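Side-chain contacts in neuraminidase (Influenza A virus, PDB 4K3Y), which adopts the six-bladed beta-propeller fold of influenza neuraminidases and is termed neuraminidase-like, its own function in the bat virus remaining uncertain: residues 46-50 / 51-55; 223-226 / 227-231; 325-329 / 330-334. One frame throughout, in Å; residues are numbered along the deposited sequence.

Contact 1 of 3, residues 46-50 / 51-55; sequences VSCSD and KECRR
Cys48 and Cys53 close this hairpin covalently, their SG atoms 2.1 Å apart across a non-hydrogen-bonded antiparallel pair. Each sulfur stands beside its own backbone N (chi1 -66° and -76°), and so placed the two meet across the pair with an S-S torsion of 96°. The reciprocal backbone bonds of Ser47 and Arg54, with Arg54 N 2.7 Å from Ser47 O, join the disulfide in making the tight part of the contact; Val46 CG1 lies beside Cys53 CB on the same buried face. At the turn, Ser49 OG accepts from Lys51 N at 3.0 Å, an ST turn, and also from Glu52 N. Ser49 N in turn donates to Glu52 O. A salt bridge links Arg54 NH1 to Glu52 OE2, 3.1 Å away and met from above the carboxylate plane; Arg54 NE is hydrogen-bonded to Ser81 OG. The loose side is that of Asp50 and Lys51, which run alongside each other by the solvent with Asp50 OD2 4.2 Å from Lys51 NZ, too far for a salt bridge. The hairpin forms the first two strands of a four-stranded propeller blade, flanked by strand 78-83, with Tyr322 of strand 315-322 against the disulfide face and Trp111 of strand 111-117 against the other.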
loop_
_atom_site.group_PDB
_atom_site.type_symbol
_atom_site.label_atom_id
_atom_site.label_comp_id
_atom_site.label_asym_id
_atom_site.label_seq_id
_atom_site.Cartn_x
_atom_site.Cartn_y
_atom_site.Cartn_z
ATOM N N VAL C 46 -0.005 10.968 -19.023
ATOM C CA VAL C 46 -0.676 11.215 -17.775
ATOM C C VAL C 46 -2.173 11.309 -18.002
ATOM O O VAL C 46 -2.638 11.947 -18.965
ATOM C CB VAL C 46 -0.161 12.499 -17.138
ATOM C CG1 VAL C 46 -0.928 12.819 -15.853
ATOM C CG2 VAL C 46 1.324 12.354 -16.859
ATOM N N SER C 47 -2.924 10.642 -17.127
ATOM C CA SER C 47 -4.362 10.850 -17.076
ATOM C C SER C 47 -4.829 11.001 -15.633
ATOM O O SER C 47 -4.314 10.347 -14.705
ATOM C CB SER C 47 -5.112 9.734 -17.776
ATOM O OG SER C 47 -6.419 10.173 -18.082
ATOM N N CYS C 48 -5.800 11.883 -15.451
ATOM C CA CYS C 48 -6.264 12.207 -14.119
ATOM C C CYS C 48 -7.681 11.714 -13.882
ATOM O O CYS C 48 -8.507 11.718 -14.795
ATOM C CB CYS C 48 -6.157 13.714 -13.895
ATOM S SG CYS C 48 -4.440 14.254 -13.885
ATOM N N SER C 49 -7.935 11.244 -12.661
ATOM C CA SER C 49 -9.288 10.921 -12.201
ATOM C C SER C 49 -9.805 12.069 -11.342
ATOM O O SER C 49 -9.296 13.190 -11.409
ATOM C CB SER C 49 -9.282 9.642 -11.377
ATOM O OG SER C 49 -8.690 9.875 -10.109
ATOM N N ASP C 50 -10.817 11.795 -10.535
ATOM C CA ASP C 50 -11.381 12.827 -9.672
ATOM C C ASP C 50 -10.710 12.806 -8.299
ATOM O O ASP C 50 -11.035 13.613 -7.434
ATOM C CB ASP C 50 -12.912 12.710 -9.583
ATOM C CG ASP C 50 -13.385 11.343 -9.056
ATOM O OD1 ASP C 50 -12.562 10.406 -8.898
ATOM O OD2 ASP C 50 -14.607 11.211 -8.801
ATOM N N LYS C 51 -9.752 11.893 -8.127
ATOM C CA LYS C 51 -8.979 11.785 -6.888
ATOM C C LYS C 51 -7.468 12.023 -7.063
ATOM O O LYS C 51 -6.811 12.499 -6.139
ATOM C CB LYS C 51 -9.211 10.418 -6.232
ATOM C CG LYS C 51 -10.682 10.028 -6.083
ATOM C CD LYS C 51 -11.466 11.035 -5.231
ATOM C CE LYS C 51 -12.953 10.677 -5.125
ATOM N NZ LYS C 51 -13.793 11.858 -4.761
ATOM N N GLU C 52 -6.919 11.691 -8.234
ATOM C CA GLU C 52 -5.468 11.791 -8.450
ATOM C C GLU C 52 -5.068 11.847 -9.933
ATOM O O GLU C 52 -5.899 11.658 -10.830
ATOM C CB GLU C 52 -4.743 10.614 -7.779
ATOM C CG GLU C 52 -5.295 9.270 -8.221
ATOM C CD GLU C 52 -4.603 8.083 -7.586
ATOM O OE1 GLU C 52 -3.963 8.259 -6.520
ATOM O OE2 GLU C 52 -4.710 6.964 -8.157
ATOM N N CYS C 53 -3.784 12.106 -10.178
ATOM C CA CYS C 53 -3.227 11.978 -11.518
ATOM C C CYS C 53 -2.432 10.681 -11.580
ATOM O O CYS C 53 -1.661 10.381 -10.660
ATOM C CB CYS C 53 -2.338 13.180 -11.843
ATOM S SG CYS C 53 -3.292 14.650 -12.217
ATOM N N ARG C 54 -2.626 9.889 -12.634
ATOM C CA ARG C 54 -1.811 8.679 -12.790
ATOM C C ARG C 54 -0.912 8.734 -14.014
ATOM O O ARG C 54 -1.258 9.316 -15.051
ATOM C CB ARG C 54 -2.649 7.386 -12.806
ATOM C CG ARG C 54 -3.367 7.096 -11.493
ATOM C CD ARG C 54 -4.038 5.723 -11.473
ATOM N NE ARG C 54 -3.094 4.601 -11.324
ATOM C CZ ARG C 54 -2.389 4.327 -10.220
ATOM N NH1 ARG C 54 -2.486 5.108 -9.147
ATOM N NH2 ARG C 54 -1.568 3.274 -10.185
ATOM N N ARG C 55 0.254 8.122 -13.851
ATOM C CA ARG C 55 1.257 7.980 -14.897
ATOM C C ARG C 55 1.087 6.596 -15.519
ATOM O O ARG C 55 1.486 5.579 -14.927
ATOM C CB ARG C 55 2.665 8.058 -14.288
ATOM C CG ARG C 55 3.718 8.543 -15.246
ATOM C CD ARG C 55 4.881 7.593 -15.393
ATOM N NE ARG C 55 6.034 8.011 -14.591
ATOM C CZ ARG C 55 7.307 7.706 -14.850
ATOM N NH1 ARG C 55 7.634 6.991 -15.914
ATOM N NH2 ARG C 55 8.266 8.137 -14.040
#

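Contact 2 of 3, residues 223-226 / 227-231; sequences EFDQ and SFTYT
Asp225 OD1 gathers the polar side of the turn, receiving Ser227 OG at 2.6 Å and Thr229 N at 3.2 Å. The two donors approach from opposite faces of the carboxylate plane, so the oxygen is gripped from both sides, and Ser227 N adds a weak third bond. The carboxylate can lean over the turn because Asp225 CG sits between its backbone N and carbonyl carbon (chi1 49°). Backbone bonds come next: Phe228 N reaches Asp225 O at 3.0 Å, closing a type I turn, and Asp225 N donates to Thr229 O at 3.3 Å. With Phe228 in the left-handed region, this is a type I turn with a G1 beta bulge, joining the last two strands, 221-224 and 230-233, of a propeller blade. Further from the turn, Glu223 and Thr231 form a hydrogen-bonded antiparallel pair; their side chains point the same way, with Glu223 CG 3.7 Å from Thr231 CG2. Phe224 and Tyr230 share the other face, meeting at their CB atoms, 3.8 Å apart. The Phe224 side chain packs on Val206 and Leu173, and Tyr230 OH is hydrogen-bonded to Asp188 N. Phe228 leaves the turn, taking a cation-pi contact from Arg175 and packing on Tyr157 of the preceding blade.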
loop_
_atom_site.group_PDB
_atom_site.type_symbol
_atom_site.label_atom_id
_atom_site.label_comp_id
_atom_site.label_asym_id
_atom_site.label_seq_id
_atom_site.Cartn_x
_atom_site.Cartn_y
_atom_site.Cartn_z
ATOM N N GLU C 223 -11.397 19.633 -33.449
ATOM C CA GLU C 223 -12.326 19.959 -32.371
ATOM C C GLU C 223 -13.647 19.237 -32.646
ATOM O O GLU C 223 -14.006 19.006 -33.804
ATOM C CB GLU C 223 -12.510 21.473 -32.208
ATOM C CG GLU C 223 -13.303 22.165 -33.313
ATOM C CD GLU C 223 -13.416 23.670 -33.093
ATOM O OE1 GLU C 223 -12.573 24.229 -32.349
ATOM O OE2 GLU C 223 -14.354 24.286 -33.662
ATOM N N PHE C 224 -14.347 18.848 -31.587
ATOM C CA PHE C 224 -15.627 18.162 -31.744
ATOM C C PHE C 224 -16.467 18.210 -30.467
ATOM O O PHE C 224 -15.926 18.321 -29.359
ATOM C CB PHE C 224 -15.420 16.706 -32.187
ATOM C CG PHE C 224 -14.663 15.866 -31.196
ATOM C CD1 PHE C 224 -13.279 15.797 -31.242
ATOM C CD2 PHE C 224 -15.338 15.137 -30.212
ATOM C CE1 PHE C 224 -12.583 15.014 -30.325
ATOM C CE2 PHE C 224 -14.645 14.350 -29.287
ATOM C CZ PHE C 224 -13.275 14.283 -29.345
ATOM N N ASP C 225 -17.787 18.137 -30.630
ATOM C CA ASP C 225 -18.693 18.084 -29.486
ATOM C C ASP C 225 -19.268 16.682 -29.341
ATOM O O ASP C 225 -18.885 15.774 -30.092
ATOM C CB ASP C 225 -19.798 19.152 -29.574
ATOM C CG ASP C 225 -20.491 19.184 -30.931
ATOM O OD1 ASP C 225 -20.823 18.102 -31.465
ATOM O OD2 ASP C 225 -20.706 20.300 -31.459
ATOM N N GLN C 226 -20.179 16.509 -28.380
ATOM C CA GLN C 226 -20.704 15.185 -28.043
ATOM C C GLN C 226 -21.567 14.581 -29.147
ATOM O O GLN C 226 -21.772 13.364 -29.181
ATOM C CB GLN C 226 -21.468 15.215 -26.716
ATOM C CG GLN C 226 -22.538 16.286 -26.609
ATOM C CD GLN C 226 -23.115 16.374 -25.209
ATOM O OE1 GLN C 226 -23.052 15.417 -24.436
ATOM N NE2 GLN C 226 -23.672 17.529 -24.871
ATOM N N SER C 227 -22.057 15.428 -30.050
ATOM C CA SER C 227 -22.865 14.970 -31.177
ATOM C C SER C 227 -21.996 14.534 -32.362
ATOM O O SER C 227 -22.503 14.307 -33.459
ATOM C CB SER C 227 -23.865 16.058 -31.594
ATOM O OG SER C 227 -23.269 17.344 -31.613
ATOM N N PHE C 228 -20.691 14.411 -32.119
ATOM C CA PHE C 228 -19.694 14.108 -33.156
ATOM C C PHE C 228 -19.666 15.109 -34.311
ATOM O O PHE C 228 -19.367 14.763 -35.458
ATOM C CB PHE C 228 -19.832 12.679 -33.686
ATOM C CG PHE C 228 -19.338 11.634 -32.734
ATOM C CD1 PHE C 228 -18.541 11.980 -31.651
ATOM C CD2 PHE C 228 -19.669 10.300 -32.919
ATOM C CE1 PHE C 228 -18.083 11.013 -30.768
ATOM C CE2 PHE C 228 -19.214 9.327 -32.036
ATOM C CZ PHE C 228 -18.416 9.688 -30.965
ATOM N N THR C 229 -19.965 16.359 -33.998
ATOM C CA THR C 229 -19.798 17.420 -34.969
ATOM C C THR C 229 -18.361 17.951 -34.883
ATOM O O THR C 229 -17.951 18.568 -33.886
ATOM C CB THR C 229 -20.824 18.542 -34.748
ATOM O OG1 THR C 229 -22.150 17.993 -34.809
ATOM C CG2 THR C 229 -20.658 19.619 -35.804
ATOM N N TYR C 230 -17.593 17.693 -35.932
ATOM C CA TYR C 230 -16.179 18.027 -35.913
ATOM C C TYR C 230 -15.780 18.947 -37.051
ATOM O O TYR C 230 -16.432 19.014 -38.099
ATOM C CB TYR C 230 -15.311 16.754 -35.971
ATOM C CG TYR C 230 -15.363 16.029 -37.306
ATOM C CD1 TYR C 230 -16.327 15.057 -37.548
ATOM C CD2 TYR C 230 -14.450 16.316 -38.322
ATOM C CE1 TYR C 230 -16.385 14.390 -38.761
ATOM C CE2 TYR C 230 -14.505 15.653 -39.542
ATOM C CZ TYR C 230 -15.474 14.689 -39.756
ATOM O OH TYR C 230 -15.541 14.017 -40.958
ATOM N N THR C 231 -14.689 19.654 -36.818
ATOM C CA THR C 231 -13.973 20.295 -37.885
ATOM C C THR C 231 -12.468 20.115 -37.631
ATOM O O THR C 231 -11.996 20.234 -36.490
ATOM C CB THR C 231 -14.406 21.774 -38.058
ATOM O OG1 THR C 231 -13.327 22.534 -38.620
ATOM C CG2 THR C 231 -14.820 22.381 -36.728
#

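Contact 3 of 3, residues 325-329 / 330-334; sequences AYESR and DCQEL
The Arg329 guanidinium meets Cys331 SG over one of its faces and Glu333 CB obliquely, within an irregular loop that links strands 315-322 and 335-343, two strands of the propeller blade that the N-terminal strand 20-26 completes. Just before the bend of the loop, Ser328 faces away from the second half, and its OG is hydrogen-bonded to the O6 of an N-acetylglucosamine of a glycan.

Asp330 is the exposed residue at the bend. Cys331 follows, tied by a disulfide to Cys16 and so stapling the loop to the N-terminal part of the chain. Its SG is 4.2 Å from Arg329 NH2, a loose van der Waals approach.

Gln332 sends its side chain back toward Glu327. The chain leaves with CG on the far side from the backbone N (chi1 174°) and then bends at chi2; the two side chains cross at about a right angle, with amide and carboxylate planes 62° apart. Glu327 OE2 and Gln332 OE1 are both acceptors and do not bond each other. The amide is held by other partners: OE1 accepts from Gly12 N, while Gln332 NE2 donates to Pro324 O and, at 2.9 Å, to Glu333 O, on a lone pair in the carbonyl plane.

Glu333 CB is 4.0 Å from Arg329 NH1. Its carboxylate stays further off, Glu333 OE2 being 4.4 Å from Arg329 NH1, so the opposite charges probably attract, though no salt bridge closes. Arg329 and Glu333 both pack on Ile130 of a second subunit, which places this part of the loop at a subunit interface of the tetramer. Last in the walk, Leu334 N makes a weak hydrogen bond to Glu333 OE1, 3.1 Å away.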
loop_
_atom_site.group_PDB
_atom_site.type_symbol
_atom_site.label_atom_id
_atom_site.label_comp_id
_atom_site.label_asym_id
_atom_site.label_seq_id
_atom_site.Cartn_x
_atom_site.Cartn_y
_atom_site.Cartn_z
ATOM N N ALA C 325 -8.587 17.013 -12.413
ATOM C CA ALA C 325 -9.950 17.361 -12.006
ATOM C C ALA C 325 -10.360 16.833 -10.636
ATOM O O ALA C 325 -11.478 16.324 -10.459
ATOM C CB ALA C 325 -10.967 16.950 -13.075
ATOM N N TYR C 326 -9.448 16.942 -9.676
ATOM C CA TYR C 326 -9.806 16.818 -8.263
ATOM C C TYR C 326 -9.709 18.218 -7.656
ATOM O O TYR C 326 -9.240 18.433 -6.531
ATOM C CB TYR C 326 -8.952 15.781 -7.541
ATOM C CG TYR C 326 -7.460 15.867 -7.797
ATOM C CD1 TYR C 326 -6.888 15.331 -8.950
ATOM C CD2 TYR C 326 -6.618 16.459 -6.865
ATOM C CE1 TYR C 326 -5.521 15.403 -9.169
ATOM C CE2 TYR C 326 -5.261 16.531 -7.071
ATOM C CZ TYR C 326 -4.712 16.003 -8.221
ATOM O OH TYR C 326 -3.349 16.087 -8.409
ATOM N N GLU C 327 -10.178 19.164 -8.461
ATOM C CA GLU C 327 -10.249 20.564 -8.112
ATOM C C GLU C 327 -11.526 20.837 -7.331
ATOM O O GLU C 327 -12.467 20.040 -7.337
ATOM C CB GLU C 327 -10.230 21.419 -9.394
ATOM C CG GLU C 327 -10.747 20.704 -10.679
ATOM C CD GLU C 327 -11.947 21.396 -11.337
ATOM O OE1 GLU C 327 -12.700 22.106 -10.635
ATOM O OE2 GLU C 327 -12.146 21.223 -12.562
ATOM N N SER C 328 -11.521 21.953 -6.621
ATOM C CA SER C 328 -12.743 22.603 -6.215
ATOM C C SER C 328 -12.486 24.027 -6.674
ATOM O O SER C 328 -12.806 24.999 -5.975
ATOM C CB SER C 328 -12.951 22.514 -4.709
ATOM O OG SER C 328 -14.288 22.159 -4.403
ATOM N N ARG C 329 -11.873 24.118 -7.860
ATOM C CA ARG C 329 -11.394 25.375 -8.438
ATOM C C ARG C 329 -12.385 25.971 -9.437
ATOM O O ARG C 329 -13.101 25.240 -10.132
ATOM C CB ARG C 329 -10.031 25.177 -9.124
ATOM C CG ARG C 329 -8.847 24.966 -8.183
ATOM C CD ARG C 329 -7.513 25.051 -8.933
ATOM N NE ARG C 329 -7.148 26.422 -9.295
ATOM C CZ ARG C 329 -6.083 26.753 -10.025
ATOM N NH1 ARG C 329 -5.263 25.816 -10.490
ATOM N NH2 ARG C 329 -5.840 28.029 -10.294
ATOM N N ASP C 330 -12.393 27.302 -9.508
ATOM C CA ASP C 330 -13.331 28.074 -10.325
ATOM C C ASP C 330 -12.941 28.187 -11.811
ATOM O O ASP C 330 -13.570 28.929 -12.576
ATOM C CB ASP C 330 -13.500 29.478 -9.724
ATOM C CG ASP C 330 -12.162 30.164 -9.448
ATOM O OD1 ASP C 330 -11.110 29.636 -9.875
ATOM O OD2 ASP C 330 -12.165 31.240 -8.807
ATOM N N CYS C 331 -11.892 27.467 -12.206
ATOM C CA CYS C 331 -11.470 27.400 -13.606
ATOM C C CYS C 331 -10.815 26.044 -13.839
ATOM O O CYS C 331 -10.370 25.396 -12.881
ATOM C CB CYS C 331 -10.501 28.532 -13.952
ATOM S SG CYS C 331 -8.982 28.534 -12.958
ATOM N N GLN C 332 -10.765 25.608 -15.101
ATOM C CA GLN C 332 -10.245 24.276 -15.421
ATOM C C GLN C 332 -8.746 24.327 -15.739
ATOM O O GLN C 332 -8.337 24.944 -16.729
ATOM C CB GLN C 332 -11.026 23.651 -16.578
ATOM C CG GLN C 332 -10.446 22.322 -17.079
ATOM C CD GLN C 332 -10.367 21.260 -15.982
ATOM O OE1 GLN C 332 -11.393 20.833 -15.439
ATOM N NE2 GLN C 332 -9.145 20.835 -15.648
ATOM N N GLU C 333 -7.925 23.685 -14.901
ATOM C CA GLU C 333 -6.469 23.739 -15.085
ATOM C C GLU C 333 -5.956 22.829 -16.223
ATOM O O GLU C 333 -6.492 21.740 -16.471
ATOM C CB GLU C 333 -5.739 23.475 -13.755
ATOM C CG GLU C 333 -4.221 23.221 -13.860
ATOM C CD GLU C 333 -3.374 24.486 -14.069
ATOM O OE1 GLU C 333 -3.770 25.369 -14.863
ATOM O OE2 GLU C 333 -2.295 24.592 -13.443
ATOM N N LEU C 334 -4.927 23.297 -16.924
ATOM C CA LEU C 334 -4.353 22.571 -18.053
ATOM C C LEU C 334 -2.870 22.305 -17.813
ATOM O O LEU C 334 -2.126 23.170 -17.333
ATOM C CB LEU C 334 -4.550 23.370 -19.346
ATOM C CG LEU C 334 -4.226 22.692 -20.673
ATOM C CD1 LEU C 334 -4.875 21.304 -20.758
ATOM C CD2 LEU C 334 -4.660 23.575 -21.853
#

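Along the chain the three contacts follow one another without interleaving, each belonging to a different blade of the six-bladed propeller. Contacts 1 and 2 are turns of beta hairpins, whereas contact 3 is a long connection between two strands of the blade closed by the N-terminal strand. Contacts 1 and 3 are neighbours, their centres 13 Å apart: Tyr326 of contact 3 packs over the turn at residues 50-52 and reaches the disulfide of contact 1 at Cys53. Contact 2 stands apart, its centre 25 Å from that of contact 1 and 23 Å from that of contact 3. Adjacent blades are thus joined through their loops, and contact 3 carries that packing on to another subunit.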